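DNA ligase D 3'-phosphoesterase domain-containing protein (Methanocella paludicola, PDB 5DMP) probably trims 3'-terminal phosphates or ribonucleotides from DNA ends, as the phosphoesterase of an archaeal non-homologous end-joining repair system. Local coordinates at residues H3-I8 against G56-E61; W31-G36 against W132-M137. All coordinates share one frame; numbering follows the deposited sequence.

Contact 1. Residues H3-I8 against G56-E61. With VN4 (oxido(dioxo)vanadium), chain J.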
loop_
_atom_site.group_PDB
_atom_site.type_symbol
_atom_site.label_atom_id
_atom_site.label_comp_id
_atom_site.label_asym_id
_atom_site.label_seq_id
_atom_site.Cartn_x
_atom_site.Cartn_y
_atom_site.Cartn_z
ATOM N N HIS A 3 -5.210 -1.217 14.800
ATOM C CA HIS A 3 -6.186 -0.663 13.824
ATOM C C HIS A 3 -5.988 0.831 13.525
ATOM O O HIS A 3 -5.515 1.535 14.442
ATOM C CB HIS A 3 -7.633 -1.077 14.197
ATOM C CG HIS A 3 -7.825 -2.567 14.139
ATOM N ND1 HIS A 3 -8.133 -3.235 12.968
ATOM C CD2 HIS A 3 -7.676 -3.524 15.092
ATOM C CE1 HIS A 3 -8.183 -4.535 13.201
ATOM N NE2 HIS A 3 -7.900 -4.740 14.482
ATOM N N PRO A 4 -6.728 1.366 12.544
ATOM C CA PRO A 4 -6.853 0.818 11.224
ATOM C C PRO A 4 -5.587 0.311 10.593
ATOM O O PRO A 4 -4.567 0.950 10.653
ATOM C CB PRO A 4 -7.570 1.895 10.444
ATOM C CG PRO A 4 -6.994 3.189 11.034
ATOM C CD PRO A 4 -6.573 2.848 12.464
ATOM N N ILE A 5 -5.670 -0.893 10.079
ATOM C CA ILE A 5 -4.526 -1.534 9.467
ATOM C C ILE A 5 -4.118 -0.860 8.157
ATOM O O ILE A 5 -4.968 -0.509 7.329
ATOM C CB ILE A 5 -4.891 -3.011 9.180
ATOM C CG1 ILE A 5 -4.862 -3.793 10.474
ATOM C CG2 ILE A 5 -3.935 -3.740 8.201
ATOM C CD1 ILE A 5 -5.739 -5.011 10.265
ATOM N N TYR A 6 -2.795 -0.754 7.972
ATOM C CA TYR A 6 -2.121 -0.483 6.658
ATOM C C TYR A 6 -1.233 -1.715 6.450
ATOM O O TYR A 6 -0.560 -2.221 7.413
ATOM C CB TYR A 6 -1.292 0.820 6.831
ATOM C CG TYR A 6 0.033 0.741 6.145
ATOM C CD1 TYR A 6 0.086 0.743 4.723
ATOM C CD2 TYR A 6 1.217 0.656 6.873
ATOM C CE1 TYR A 6 1.310 0.620 4.041
ATOM C CE2 TYR A 6 2.476 0.527 6.209
ATOM C CZ TYR A 6 2.514 0.526 4.802
ATOM O OH TYR A 6 3.747 0.423 4.163
ATOM N N VAL A 7 -1.238 -2.253 5.235
ATOM C CA VAL A 7 -0.313 -3.350 4.900
ATOM C C VAL A 7 0.093 -3.219 3.430
ATOM O O VAL A 7 -0.694 -2.737 2.591
ATOM C CB VAL A 7 -1.020 -4.730 5.160
ATOM C CG1 VAL A 7 -2.349 -4.844 4.376
ATOM C CG2 VAL A 7 -0.044 -5.918 4.890
ATOM N N ILE A 8 1.309 -3.650 3.115
ATOM C CA ILE A 8 1.705 -3.858 1.745
ATOM C C ILE A 8 2.201 -5.294 1.667
ATOM O O ILE A 8 3.109 -5.720 2.454
ATOM C CB ILE A 8 2.891 -2.915 1.331
ATOM C CG1 ILE A 8 2.341 -1.440 1.248
ATOM C CG2 ILE A 8 3.451 -3.421 -0.029
ATOM C CD1 ILE A 8 3.378 -0.314 0.915
ATOM N N GLY A 56 -8.372 -10.092 8.084
ATOM C CA GLY A 56 -7.391 -11.103 8.482
ATOM C C GLY A 56 -6.355 -11.457 7.401
ATOM O O GLY A 56 -5.293 -11.991 7.712
ATOM N N TYR A 57 -6.626 -11.117 6.126
ATOM C CA TYR A 57 -5.617 -11.269 5.063
ATOM C C TYR A 57 -4.361 -10.413 5.236
ATOM O O TYR A 57 -3.306 -10.702 4.632
ATOM C CB TYR A 57 -6.284 -10.915 3.714
ATOM C CG TYR A 57 -5.594 -11.504 2.542
ATOM C CD1 TYR A 57 -5.780 -12.844 2.221
ATOM C CD2 TYR A 57 -4.718 -10.747 1.740
ATOM C CE1 TYR A 57 -5.159 -13.413 1.088
ATOM C CE2 TYR A 57 -4.044 -11.324 0.657
ATOM C CZ TYR A 57 -4.306 -12.662 0.326
ATOM O OH TYR A 57 -3.732 -13.252 -0.750
ATOM N N ALA A 58 -4.430 -9.389 6.079
ATOM C CA ALA A 58 -3.224 -8.515 6.264
ATOM C C ALA A 58 -1.944 -9.264 6.692
ATOM O O ALA A 58 -0.812 -8.845 6.392
ATOM C CB ALA A 58 -3.536 -7.430 7.274
ATOM N N THR A 59 -2.085 -10.385 7.409
ATOM C CA THR A 59 -0.864 -11.138 7.815
ATOM C C THR A 59 -0.708 -12.427 7.001
ATOM O O THR A 59 0.090 -13.289 7.381
ATOM C CB THR A 59 -0.875 -11.446 9.343
ATOM O OG1 THR A 59 -2.075 -12.167 9.618
ATOM C CG2 THR A 59 -0.968 -10.150 10.137
ATOM N N PHE A 60 -1.412 -12.565 5.865
ATOM C CA PHE A 60 -1.208 -13.738 5.029
ATOM C C PHE A 60 0.161 -13.659 4.347
ATOM O O PHE A 60 0.434 -12.666 3.628
ATOM C CB PHE A 60 -2.293 -13.876 3.919
ATOM C CG PHE A 60 -1.999 -14.995 2.989
ATOM C CD1 PHE A 60 -1.883 -16.314 3.492
ATOM C CD2 PHE A 60 -1.608 -14.756 1.678
ATOM C CE1 PHE A 60 -1.565 -17.375 2.650
ATOM C CE2 PHE A 60 -1.287 -15.814 0.851
ATOM C CZ PHE A 60 -1.255 -17.120 1.330
ATOM N N GLU A 61 1.016 -14.677 4.563
ATOM C CA GLU A 61 2.313 -14.750 3.883
ATOM C C GLU A 61 2.462 -16.204 3.492
ATOM O O GLU A 61 2.347 -17.038 4.392
ATOM C CB GLU A 61 3.417 -14.363 4.900
ATOM C CG GLU A 61 4.810 -14.547 4.334
ATOM C CD GLU A 61 5.824 -13.730 5.121
ATOM O OE1 GLU A 61 5.799 -12.485 5.004
ATOM O OE2 GLU A 61 6.672 -14.352 5.845
HETATM V V VN4 J . -4.244 -10.932 -3.547
HETATM O O1 VN4 J . -5.776 -12.026 -3.178
HETATM O O2 VN4 J . -2.698 -11.807 -2.784
HETATM O O3 VN4 J . -4.396 -9.300 -4.504
#
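V7 and A58 mark the closest backbone approach of the two segments, their CA atoms 6.1 Å apart. V7 belongs to a beta strand and A58 lies in a short 3-10 segment; no backbone or side-chain hydrogen bond joins H3-I8 to G56-E61. The 3-10 segment runs on into a bend held by F60 N to Y57 O (2.9 Å). The small methyl of A58 meets I5 and V7, which both point toward it: its CB is 3.8 Å from I5 CG2 and 4.1 Å from V7 CG1. V7 holds CG1 between its own backbone N and carbonyl carbon (chi1 56°), which leaves the other branch, CG2, trans to that N and 3.4 Å from A58 O. That carbonyl is buried by the contact and has no hydrogen-bond partner in the model, so a methyl group faces a polar atom here. I5 reaches A58 with its CG2 branch, while CG1 stays beside the backbone N.

Y57, next to A58, takes no part in this apolar patch but belongs to the ligand pocket. Its OH donates a hydrogen bond to O2 of the bound oxido(dioxo)vanadium (2.7 Å), with O2 near the plane of the phenol at its edge. F60 CB lies 4.0 Å above one face of the Y57 ring, over its centre, and the ring also meets H53, which is itself hydrogen-bonded to the same ligand. Q9 NE2 bonds to the carbonyls of Y57 and F60, tying the bend to the continuation of strand 5-12. In the antiparallel sheet, V7 is backbone-paired with R21 of strand 16-24, I8 with W77 and D78 of strand 72-84; segment 56-61, in the loop that follows strand 45-53 and precedes strand 62-64 in the chain, packs against I5 and V7.

Contact 2. Residues W31-G36 against W132-M137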
loop_
_atom_site.group_PDB
_atom_site.type_symbol
_atom_site.label_atom_id
_atom_site.label_comp_id
_atom_site.label_asym_id
_atom_site.label_seq_id
_atom_site.Cartn_x
_atom_site.Cartn_y
_atom_site.Cartn_z
ATOM N N TRP A 31 -5.153 -1.926 -3.618
ATOM C CA TRP A 31 -4.673 -1.468 -4.917
ATOM C C TRP A 31 -3.448 -2.278 -5.273
ATOM O O TRP A 31 -2.597 -2.578 -4.392
ATOM C CB TRP A 31 -4.225 -0.002 -4.824
ATOM C CG TRP A 31 -5.286 1.060 -4.606
ATOM C CD1 TRP A 31 -5.842 1.892 -5.600
ATOM C CD2 TRP A 31 -5.876 1.480 -3.366
ATOM N NE1 TRP A 31 -6.743 2.764 -5.006
ATOM C CE2 TRP A 31 -6.791 2.539 -3.657
ATOM C CE3 TRP A 31 -5.736 1.072 -2.012
ATOM C CZ2 TRP A 31 -7.546 3.198 -2.643
ATOM C CZ3 TRP A 31 -6.489 1.670 -1.041
ATOM C CH2 TRP A 31 -7.435 2.724 -1.358
ATOM N N ALA A 32 -3.284 -2.592 -6.559
ATOM C CA ALA A 32 -2.039 -3.206 -6.996
ATOM C C ALA A 32 -1.091 -2.095 -7.444
ATOM O O ALA A 32 -1.472 -1.253 -8.268
ATOM C CB ALA A 32 -2.299 -4.173 -8.156
ATOM N N VAL A 33 0.138 -2.123 -6.951
ATOM C CA VAL A 33 1.095 -1.064 -7.235
ATOM C C VAL A 33 2.295 -1.711 -7.883
ATOM O O VAL A 33 3.195 -2.229 -7.192
ATOM C CB VAL A 33 1.483 -0.289 -5.921
ATOM C CG1 VAL A 33 2.468 0.862 -6.270
ATOM C CG2 VAL A 33 0.193 0.248 -5.246
ATOM N N PRO A 34 2.332 -1.726 -9.229
ATOM C CA PRO A 34 3.390 -2.465 -9.950
ATOM C C PRO A 34 4.796 -2.286 -9.455
ATOM O O PRO A 34 5.468 -3.316 -9.219
ATOM C CB PRO A 34 3.233 -1.991 -11.412
ATOM C CG PRO A 34 1.751 -1.839 -11.500
ATOM C CD PRO A 34 1.253 -1.308 -10.150
ATOM N N LYS A 35 5.248 -1.058 -9.197
ATOM C CA LYS A 35 6.679 -0.865 -8.827
ATOM C C LYS A 35 6.836 -0.609 -7.319
ATOM O O LYS A 35 7.946 -0.364 -6.786
ATOM C CB LYS A 35 7.265 0.358 -9.557
ATOM C CG LYS A 35 7.334 0.234 -11.096
ATOM C CD LYS A 35 8.374 1.205 -11.687
ATOM C CE LYS A 35 9.792 0.839 -11.198
ATOM N NZ LYS A 35 10.825 1.927 -10.990
ATOM N N GLY A 36 5.737 -0.719 -6.600
ATOM C CA GLY A 36 5.859 -0.495 -5.129
ATOM C C GLY A 36 5.955 0.980 -4.730
ATOM O O GLY A 36 5.966 1.898 -5.616
ATOM N N TRP A 132 -5.173 5.003 -9.921
ATOM C CA TRP A 132 -5.007 6.100 -8.975
ATOM C C TRP A 132 -3.529 6.361 -8.995
ATOM O O TRP A 132 -2.760 5.552 -9.465
ATOM C CB TRP A 132 -5.365 5.622 -7.560
ATOM C CG TRP A 132 -6.823 5.329 -7.281
ATOM C CD1 TRP A 132 -7.650 4.513 -7.978
ATOM C CD2 TRP A 132 -7.568 5.831 -6.177
ATOM N NE1 TRP A 132 -8.921 4.513 -7.397
ATOM C CE2 TRP A 132 -8.885 5.284 -6.263
ATOM C CE3 TRP A 132 -7.253 6.722 -5.131
ATOM C CZ2 TRP A 132 -9.890 5.577 -5.321
ATOM C CZ3 TRP A 132 -8.246 7.046 -4.169
ATOM C CH2 TRP A 132 -9.570 6.476 -4.279
ATOM N N LEU A 133 -3.148 7.538 -8.505
ATOM C CA LEU A 133 -1.737 7.900 -8.392
ATOM C C LEU A 133 -1.437 7.676 -6.885
ATOM O O LEU A 133 -2.251 8.044 -6.049
ATOM C CB LEU A 133 -1.597 9.402 -8.619
ATOM C CG LEU A 133 -1.975 9.894 -10.035
ATOM C CD1 LEU A 133 -1.786 11.410 -10.053
ATOM C CD2 LEU A 133 -1.088 9.125 -11.001
ATOM N N PHE A 134 -0.272 7.102 -6.571
ATOM C CA PHE A 134 0.112 6.862 -5.196
ATOM C C PHE A 134 1.483 7.556 -5.026
ATOM O O PHE A 134 2.428 7.236 -5.757
ATOM C CB PHE A 134 0.284 5.340 -5.000
ATOM C CG PHE A 134 0.893 4.917 -3.672
ATOM C CD1 PHE A 134 0.451 5.443 -2.456
ATOM C CD2 PHE A 134 1.839 3.890 -3.654
ATOM C CE1 PHE A 134 0.980 4.997 -1.238
ATOM C CE2 PHE A 134 2.371 3.423 -2.458
ATOM C CZ PHE A 134 1.948 3.985 -1.227
ATOM N N PHE A 135 1.579 8.486 -4.101
ATOM C CA PHE A 135 2.907 9.139 -3.949
ATOM C C PHE A 135 3.158 9.600 -2.516
ATOM O O PHE A 135 2.247 9.943 -1.756
ATOM C CB PHE A 135 3.086 10.314 -5.009
ATOM C CG PHE A 135 2.006 11.303 -4.964
ATOM C CD1 PHE A 135 2.102 12.433 -4.114
ATOM C CD2 PHE A 135 0.841 11.145 -5.769
ATOM C CE1 PHE A 135 1.079 13.389 -4.070
ATOM C CE2 PHE A 135 -0.176 12.102 -5.713
ATOM C CZ PHE A 135 -0.078 13.215 -4.876
ATOM N N LYS A 136 4.453 9.649 -2.200
ATOM C CA LYS A 136 4.889 10.326 -0.967
ATOM C C LYS A 136 4.500 11.789 -1.039
ATOM O O LYS A 136 4.686 12.463 -2.071
ATOM C CB LYS A 136 6.413 10.174 -0.849
ATOM C CG LYS A 136 7.061 10.974 0.349
ATOM C CD LYS A 136 6.772 10.280 1.720
ATOM C CE LYS A 136 6.990 11.310 2.876
ATOM N NZ LYS A 136 5.920 12.371 2.994
ATOM N N MET A 137 3.945 12.317 0.046
ATOM C CA MET A 137 3.561 13.729 0.050
ATOM C C MET A 137 4.830 14.606 0.286
ATOM O O MET A 137 5.794 14.198 0.916
ATOM C CB MET A 137 2.474 14.052 1.052
ATOM C CG MET A 137 1.116 13.463 0.580
ATOM S SD MET A 137 -0.133 13.545 1.870
ATOM C CE MET A 137 -0.503 15.324 1.804
#
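W31 drives the edge of its indole into the face of W132, with the planes at 76° and the five-membered rings 4.5 Å apart between centroids. NE1 of W31 leads: it stands 3.4 Å from W132 CD2, and its N-H points at the pyrrole part of the other indole, a T-shaped pair consistent with an N-H to pi interaction. Both tryptophans place CG trans to the carbonyl carbon (chi1 -69° and -70°), which brings the two indoles together. Further along, V33 CG1 touches F134 CD2 at 4.1 Å, the side chains crossing at about a right angle. The backbones do not pair: strand 45-53 comes between, bonding to A32 through M48 and to W132 through A47. Outside the pair, Y101 and P49 also touch W132, and I106 touches both indoles. At V33-G36 a type I turn ends the strand, closed by G36 N to V33 O. A leucine in place of W132 would probably leave the indole N-H of W31 facing an aliphatic group, without its pi partner. With no hydrogen bond across the segments, the pair is held by ring and apolar contacts, and the pi face of W132 probably offers the N-H of W31 a weak acceptor.

Overall arrangement
Both contacts are buried and reach the same antiparallel sheet, their centres about 17 Å apart and their nearest atoms about 5 Å apart without touching. Contact 1 joins strand 5-12 to a loop; contact 2 joins two strands, 27-33 and 132-136, across an intervening one. Strand 45-53 links them, since it pairs with both strands of contact 2 and leads into the loop of contact 1. The small aliphatic groups of contact 1 lie next to a polar residue of the ligand pocket, whereas in contact 2, built on large aromatics, the side chain of W31 is about 9 Å from the bound vanadium group. Neither contact uses a hydrogen bond between its segments.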